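Local coordinates for protein oxalate biosynthetic component 1 (Burkholderia thailandensis, PDB 5IKY) that acts as a serine hydrolase of the alpha/beta-hydrolase type with an additional lyase activity, producing oxalate under quorum-sensing control, at residues A[611-614]-A[615-619]; A[634-637]-A[638-641]; A[732-736]-A[737-741]. All coordinates share one frame; numbering follows the deposited sequence.

Contact 1: residues A[611-614]-A[615-619]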
loop_
_atom_site.group_PDB
_atom_site.type_symbol
_atom_site.label_atom_id
_atom_site.label_comp_id
_atom_site.label_asym_id
_atom_site.label_seq_id
_atom_site.Cartn_x
_atom_site.Cartn_y
_atom_site.Cartn_z
ATOM N N VAL A 611 -2.928 24.335 12.101
ATOM C CA VAL A 611 -3.757 25.509 11.862
ATOM C C VAL A 611 -3.312 26.646 12.774
ATOM O O VAL A 611 -3.287 27.811 12.374
ATOM C CB VAL A 611 -5.252 25.218 12.099
ATOM N N GLU A 612 -2.948 26.287 14.002
ATOM C CA GLU A 612 -2.551 27.259 15.013
ATOM C C GLU A 612 -1.049 27.528 14.995
ATOM O O GLU A 612 -0.492 28.026 15.972
ATOM C CB GLU A 612 -2.973 26.777 16.403
ATOM C CG GLU A 612 -4.460 26.492 16.543
ATOM C CD GLU A 612 -4.809 25.869 17.881
ATOM O OE1 GLU A 612 -6.011 25.825 18.224
ATOM O OE2 GLU A 612 -3.884 25.418 18.590
ATOM N N GLU A 613 -0.399 27.199 13.882
ATOM C CA GLU A 613 1.038 27.413 13.740
ATOM C C GLU A 613 1.371 28.905 13.725
ATOM O O GLU A 613 2.490 29.306 14.055
ATOM C CB GLU A 613 1.555 26.735 12.466
ATOM C CG GLU A 613 3.064 26.824 12.242
ATOM C CD GLU A 613 3.880 26.062 13.279
ATOM O OE1 GLU A 613 3.303 25.247 14.032
ATOM O OE2 GLU A 613 5.108 26.283 13.337
ATOM N N LEU A 614 0.389 29.726 13.356
ATOM C CA LEU A 614 0.572 31.174 13.296
ATOM C C LEU A 614 0.769 31.796 14.677
ATOM O O LEU A 614 1.189 32.948 14.787
ATOM C CB LEU A 614 -0.621 31.830 12.599
ATOM C CG LEU A 614 -0.688 31.676 11.079
ATOM C CD1 LEU A 614 -2.000 32.220 10.541
ATOM C CD2 LEU A 614 0.493 32.372 10.420
ATOM N N ASP A 615 0.464 31.035 15.725
ATOM C CA ASP A 615 0.641 31.508 17.095
ATOM C C ASP A 615 2.112 31.777 17.410
ATOM O O ASP A 615 2.431 32.556 18.308
ATOM C CB ASP A 615 0.071 30.494 18.091
ATOM C CG ASP A 615 -1.441 30.376 18.006
ATOM O OD1 ASP A 615 -2.023 30.860 17.013
ATOM O OD2 ASP A 615 -2.046 29.795 18.934
ATOM N N ARG A 616 3.002 31.128 16.664
ATOM C CA ARG A 616 4.438 31.295 16.852
ATOM C C ARG A 616 4.987 32.449 16.016
ATOM O O ARG A 616 6.127 32.874 16.205
ATOM C CB ARG A 616 5.177 30.000 16.502
ATOM C CG ARG A 616 4.896 28.845 17.451
ATOM C CD ARG A 616 5.490 27.544 16.932
ATOM N NE ARG A 616 6.934 27.634 16.736
ATOM C CZ ARG A 616 7.573 27.145 15.679
ATOM N NH1 ARG A 616 6.896 26.533 14.718
ATOM N NH2 ARG A 616 8.891 27.271 15.581
ATOM N N TYR A 617 4.172 32.951 15.094
ATOM C CA TYR A 617 4.593 34.031 14.205
ATOM C C TYR A 617 4.272 35.403 14.792
ATOM O O TYR A 617 3.164 35.644 15.269
ATOM C CB TYR A 617 3.939 33.877 12.829
ATOM C CG TYR A 617 4.473 32.703 12.035
ATOM C CD1 TYR A 617 4.089 31.401 12.335
ATOM C CD2 TYR A 617 5.361 32.895 10.984
ATOM C CE1 TYR A 617 4.577 30.324 11.614
ATOM C CE2 TYR A 617 5.852 31.825 10.256
ATOM C CZ TYR A 617 5.457 30.542 10.576
ATOM O OH TYR A 617 5.944 29.473 9.854
ATOM N N GLU A 618 5.257 36.296 14.754
ATOM C CA GLU A 618 5.120 37.630 15.327
ATOM C C GLU A 618 4.105 38.474 14.560
ATOM O O GLU A 618 3.198 39.065 15.148
ATOM C CB GLU A 618 6.477 38.337 15.346
ATOM C CG GLU A 618 6.470 39.691 16.034
ATOM C CD GLU A 618 6.864 39.605 17.497
ATOM O OE1 GLU A 618 7.997 40.013 17.832
ATOM O OE2 GLU A 618 6.044 39.129 18.310
ATOM N N ASP A 619 4.267 38.527 13.242
ATOM C CA ASP A 619 3.393 39.325 12.390
ATOM C C ASP A 619 2.292 38.470 11.769
ATOM O O ASP A 619 2.154 38.414 10.547
ATOM C CB ASP A 619 4.205 40.013 11.290
ATOM C CG ASP A 619 5.364 40.825 11.841
ATOM O OD1 ASP A 619 5.301 41.238 13.019
ATOM O OD2 ASP A 619 6.341 41.048 11.094
#
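A single 3-10 turn, residues 613-616 with its flanks, joins E612, E613 and L614 to the residues three places on: the amides of D615, R616 and Y617 donate to their carbonyl oxygens. The last of these bonds, Y617 N to L614 O, is 3.0 Å long. The phenol ring of Y617 folds back along the turn because its CG lies beside the backbone N (chi1 -70°). E613 O consequently meets the ring edge-on and in its plane, 3.1 Å from CD1, while L614 CD2 sits 4.2 Å from that same CD1. The turn belongs to the cap-domain segment between helices 592-602 and 629-641, and P631 and N635 of the second helix also touch the ring. E613 bends at chi2 (66°), which brings its CG to 3.9 Å from Y617 CE1 and its carboxylate to the guanidinium edge of R616; the implausibly short modelled approach leaves that ion pair doubtful. R616 has surer partners in E639 and the carbonyl of Q678. D615 turns its carboxylate to R734, whereas E612 OE2 accepts from the backbone N of E849.

Contact 2: residues A[634-637]-A[638-641]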
loop_
_atom_site.group_PDB
_atom_site.type_symbol
_atom_site.label_atom_id
_atom_site.label_comp_id
_atom_site.label_asym_id
_atom_site.label_seq_id
_atom_site.Cartn_x
_atom_site.Cartn_y
_atom_site.Cartn_z
ATOM N N LEU A 634 10.624 26.329 5.996
ATOM C CA LEU A 634 11.771 27.221 6.102
ATOM C C LEU A 634 12.169 27.443 7.556
ATOM O O LEU A 634 13.330 27.260 7.925
ATOM C CB LEU A 634 11.476 28.562 5.430
ATOM C CG LEU A 634 11.311 28.523 3.911
ATOM C CD1 LEU A 634 11.215 29.933 3.343
ATOM C CD2 LEU A 634 12.456 27.754 3.277
ATOM N N ASN A 635 11.200 27.838 8.375
ATOM C CA ASN A 635 11.447 28.061 9.793
ATOM C C ASN A 635 11.853 26.774 10.501
ATOM O O ASN A 635 12.633 26.801 11.451
ATOM C CB ASN A 635 10.212 28.662 10.463
ATOM C CG ASN A 635 9.937 30.080 10.010
ATOM O OD1 ASN A 635 10.609 31.021 10.436
ATOM N ND2 ASN A 635 8.944 30.243 9.144
ATOM N N PHE A 636 11.317 25.652 10.031
ATOM C CA PHE A 636 11.688 24.344 10.555
ATOM C C PHE A 636 13.183 24.114 10.384
ATOM O O PHE A 636 13.860 23.653 11.303
ATOM C CB PHE A 636 10.900 23.237 9.853
ATOM C CG PHE A 636 11.279 21.850 10.288
ATOM C CD1 PHE A 636 10.720 21.289 11.425
ATOM C CD2 PHE A 636 12.187 21.102 9.556
ATOM C CE1 PHE A 636 11.063 20.013 11.827
ATOM C CE2 PHE A 636 12.535 19.824 9.952
ATOM C CZ PHE A 636 11.972 19.279 11.089
ATOM N N ALA A 637 13.685 24.442 9.199
ATOM C CA ALA A 637 15.106 24.326 8.906
ATOM C C ALA A 637 15.912 25.249 9.812
ATOM O O ALA A 637 16.929 24.847 10.372
ATOM C CB ALA A 637 15.375 24.642 7.446
ATOM N N ARG A 638 15.444 26.487 9.952
ATOM C CA ARG A 638 16.068 27.448 10.854
ATOM C C ARG A 638 16.038 26.932 12.288
ATOM O O ARG A 638 16.987 27.113 13.048
ATOM C CB ARG A 638 15.359 28.802 10.776
ATOM C CG ARG A 638 15.283 29.395 9.379
ATOM C CD ARG A 638 14.473 30.686 9.373
ATOM N NE ARG A 638 15.025 31.691 10.280
ATOM C CZ ARG A 638 14.390 32.169 11.346
ATOM N NH1 ARG A 638 13.172 31.739 11.647
ATOM N NH2 ARG A 638 14.972 33.083 12.113
ATOM N N GLU A 639 14.937 26.280 12.641
ATOM C CA GLU A 639 14.723 25.787 13.994
ATOM C C GLU A 639 15.692 24.658 14.341
ATOM O O GLU A 639 15.994 24.426 15.511
ATOM C CB GLU A 639 13.277 25.311 14.149
ATOM C CG GLU A 639 12.784 25.214 15.578
ATOM C CD GLU A 639 11.303 24.895 15.650
ATOM O OE1 GLU A 639 10.794 24.213 14.733
ATOM O OE2 GLU A 639 10.646 25.335 16.615
ATOM N N LEU A 640 16.179 23.966 13.317
ATOM C CA LEU A 640 17.067 22.824 13.513
ATOM C C LEU A 640 18.545 23.196 13.418
ATOM O O LEU A 640 19.385 22.595 14.086
ATOM C CB LEU A 640 16.750 21.728 12.491
ATOM C CG LEU A 640 15.910 20.547 12.982
ATOM C CD1 LEU A 640 14.583 21.019 13.562
ATOM C CD2 LEU A 640 15.684 19.549 11.855
ATOM N N LEU A 641 18.858 24.188 12.590
ATOM C CA LEU A 641 20.248 24.537 12.319
ATOM C C LEU A 641 20.820 25.530 13.329
ATOM O O LEU A 641 21.986 25.433 13.709
ATOM C CB LEU A 641 20.384 25.096 10.902
ATOM C CG LEU A 641 19.970 24.144 9.777
ATOM C CD1 LEU A 641 20.400 24.682 8.423
ATOM C CD2 LEU A 641 20.536 22.753 10.007
#
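L634 meets R638 through the regular helical bond, R638 N to L634 O at 3.0 Å; the CG of R638 also passes 3.2 Å from that oxygen. N635 makes two links. Its carbonyl accepts from E639 N, and its amide lies side by side with the R638 side chain, the two flat groups turned 85° to each other. OD1 arrives at the guanidinium edge, 2.9 Å from NH1, yet the bent approach makes this a weak hydrogen bond. Stronger partners fix the amide: ND2 donates to the carbonyls of P631 and Y672, and OD1 accepts from V674 N. R638, bent at chi3, directs NE to D652 and gives a further bond from NH1 to V674 O. Next, F636 swings its ring along the helix toward the following turn, with CG opposite the backbone N (chi1 177°), and L640 crosses it. L640 CD1 makes a CH-pi contact over one face, 4.2 Å from the centroid, while CD2 packs against CE2 at 3.7 Å. A637 O accepts from both L640 N and L641 N, the former a 3-10-like bond in the final turn of helix 629-641. Around this turn E639 reaches R616 and K680 N, and on the apolar side F636, L640 and L641 lie against helix 562-579, with L634, F636 and A637 meeting helix 592-602.

Contact 3: residues A[732-736]-A[737-741]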
loop_
_atom_site.group_PDB
_atom_site.type_symbol
_atom_site.label_atom_id
_atom_site.label_comp_id
_atom_site.label_asym_id
_atom_site.label_seq_id
_atom_site.Cartn_x
_atom_site.Cartn_y
_atom_site.Cartn_z
ATOM N N GLU A 732 3.215 27.160 27.132
ATOM C CA GLU A 732 4.271 28.001 27.678
ATOM C C GLU A 732 4.906 28.840 26.571
ATOM O O GLU A 732 5.260 30.003 26.778
ATOM C CB GLU A 732 5.325 27.147 28.386
ATOM C CG GLU A 732 6.753 27.650 28.252
ATOM C CD GLU A 732 7.746 26.779 28.998
ATOM O OE1 GLU A 732 7.541 25.546 29.038
ATOM O OE2 GLU A 732 8.725 27.327 29.551
ATOM N N LEU A 733 5.011 28.251 25.384
ATOM C CA LEU A 733 5.568 28.945 24.230
ATOM C C LEU A 733 4.586 29.977 23.679
ATOM O O LEU A 733 4.986 30.941 23.023
ATOM C CB LEU A 733 5.946 27.940 23.139
ATOM C CG LEU A 733 7.193 28.247 22.310
ATOM C CD1 LEU A 733 8.412 28.379 23.212
ATOM C CD2 LEU A 733 7.415 27.165 21.267
ATOM N N ARG A 734 3.300 29.770 23.949
ATOM C CA ARG A 734 2.256 30.663 23.456
ATOM C C ARG A 734 2.088 31.876 24.369
ATOM O O ARG A 734 1.690 32.954 23.925
ATOM C CB ARG A 734 0.927 29.914 23.329
ATOM C CG ARG A 734 -0.114 30.641 22.489
ATOM C CD ARG A 734 -1.460 29.930 22.522
ATOM N NE ARG A 734 -2.365 30.441 21.495
ATOM C CZ ARG A 734 -3.084 31.551 21.616
ATOM N NH1 ARG A 734 -3.010 32.277 22.723
ATOM N NH2 ARG A 734 -3.879 31.938 20.626
ATOM N N ASP A 735 2.401 31.689 25.647
ATOM C CA ASP A 735 2.260 32.748 26.640
ATOM C C ASP A 735 3.351 33.809 26.506
ATOM O O ASP A 735 3.254 34.885 27.093
ATOM C CB ASP A 735 2.276 32.151 28.048
ATOM C CG ASP A 735 1.080 31.258 28.316
ATOM O OD1 ASP A 735 0.324 30.973 27.362
ATOM O OD2 ASP A 735 0.897 30.838 29.477
ATOM N N ARG A 736 4.389 33.500 25.734
ATOM C CA ARG A 736 5.478 34.442 25.504
ATOM C C ARG A 736 5.394 35.061 24.114
ATOM O O ARG A 736 6.339 35.700 23.653
ATOM C CB ARG A 736 6.837 33.758 25.672
ATOM C CG ARG A 736 7.024 33.012 26.978
ATOM C CD ARG A 736 8.498 32.728 27.214
ATOM N NE ARG A 736 9.192 32.397 25.971
ATOM C CZ ARG A 736 9.473 31.160 25.575
ATOM N NH1 ARG A 736 9.125 30.123 26.325
ATOM N NH2 ARG A 736 10.108 30.959 24.429
ATOM N N SER A 737 4.264 34.863 23.443
ATOM C CA SER A 737 4.094 35.379 22.090
ATOM C C SER A 737 2.984 36.419 22.024
ATOM O O SER A 737 2.234 36.606 22.983
ATOM C CB SER A 737 3.790 34.237 21.116
ATOM O OG SER A 737 2.510 33.680 21.365
ATOM N N ASN A 738 2.887 37.097 20.885
ATOM C CA ASN A 738 1.783 38.014 20.640
ATOM C C ASN A 738 0.660 37.300 19.898
ATOM O O ASN A 738 0.098 37.823 18.936
ATOM C CB ASN A 738 2.255 39.242 19.858
ATOM C CG ASN A 738 2.943 38.879 18.558
ATOM O OD1 ASN A 738 3.462 37.773 18.404
ATOM N ND2 ASN A 738 2.953 39.813 17.612
ATOM N N ALA A 739 0.350 36.089 20.351
ATOM C CA ALA A 739 -0.747 35.318 19.791
ATOM C C ALA A 739 -2.076 35.870 20.287
ATOM O O ALA A 739 -2.158 36.406 21.393
ATOM C CB ALA A 739 -0.609 33.850 20.156
ATOM N N SER A 740 -3.112 35.737 19.463
ATOM C CA SER A 740 -4.431 36.269 19.785
ATOM C C SER A 740 -4.978 35.697 21.092
ATOM O O SER A 740 -5.092 34.481 21.250
ATOM C CB SER A 740 -5.410 35.982 18.645
ATOM O OG SER A 740 -4.837 36.307 17.391
ATOM N N ARG A 741 -5.297 36.585 22.030
ATOM C CA ARG A 741 -5.921 36.184 23.283
ATOM C C ARG A 741 -7.276 35.549 22.997
ATOM O O ARG A 741 -8.011 36.010 22.125
ATOM C CB ARG A 741 -6.077 37.384 24.223
#
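R734 bonds to S740 where helix 715-734 gives way to loop. R734 NH2 donates to S740 O at 2.9 Å with a nearly straight N-H...O angle (164°), and the oxygen lies in the guanidinium plane. NH1 adds a longer, weak bond to the same carbonyl, which is thus approached along one edge of the arginine. NE is engaged separately, in a salt bridge to D615 OD2, so the flat group is fixed in rotation by partners on different edges and its charge is probably balanced in part by D615. Such reach follows from the nearly extended chain, in which CG stands opposite the backbone N (chi1 -165°) and no bend intervenes before NE.

The backbone of R734 works too. R734 to S737 is a type I beta turn, closed by S737 N to R734 O at 3.2 Å. S737 OG donates to the same oxygen at 2.8 Å, and both donors come from one face of the carbonyl plane, the amide well above it and the hydroxyl tilted by a smaller amount. With chi1 at 68°, OG stands between its own N and carbonyl carbon and swings back to reach that oxygen. A long, weak bond from A739 N to OG, of ST-turn type, links the hydroxyl to the residue two places on.

Packing completes the contact. A739 CB sits over the centre of one guanidinium face, 3.7 Å from CZ, and also 4.0 Å from CG of the same arginine. Beyond the two segments, L733 O accepts from Q678, N738 bonds to H620 and E618, and R734 touches K742 and T846; the turn thereby passes the chain from helix 715-734, beside the 3-10 segment 613-616, toward strand 747-752 of the mixed sheet.

Overall arrangement
The three contacts illustrate how local geometry changes with setting. Contact 2 is the buried one, in the last turns of a helix whose apolar face meets other cap-domain helices; it combines the F636-L640 face with a buried polar face. Contact 1 is a surface turn and contact 3 a partly buried helix exit; both rest on turn-type bonds, and contact 3 adds side-chain bonds to carbonyls. Contacts 1 and 3, centres about 9 Å apart, are tied by the salt bridge D615 OD2 to R734 NE at 2.7 Å. Contact 1 also reaches contact 2 through R616 and E639; contacts 2 and 3 do not touch. The 3-10 turn therefore bridges helix 629-641 and the chain leaving helix 715-734.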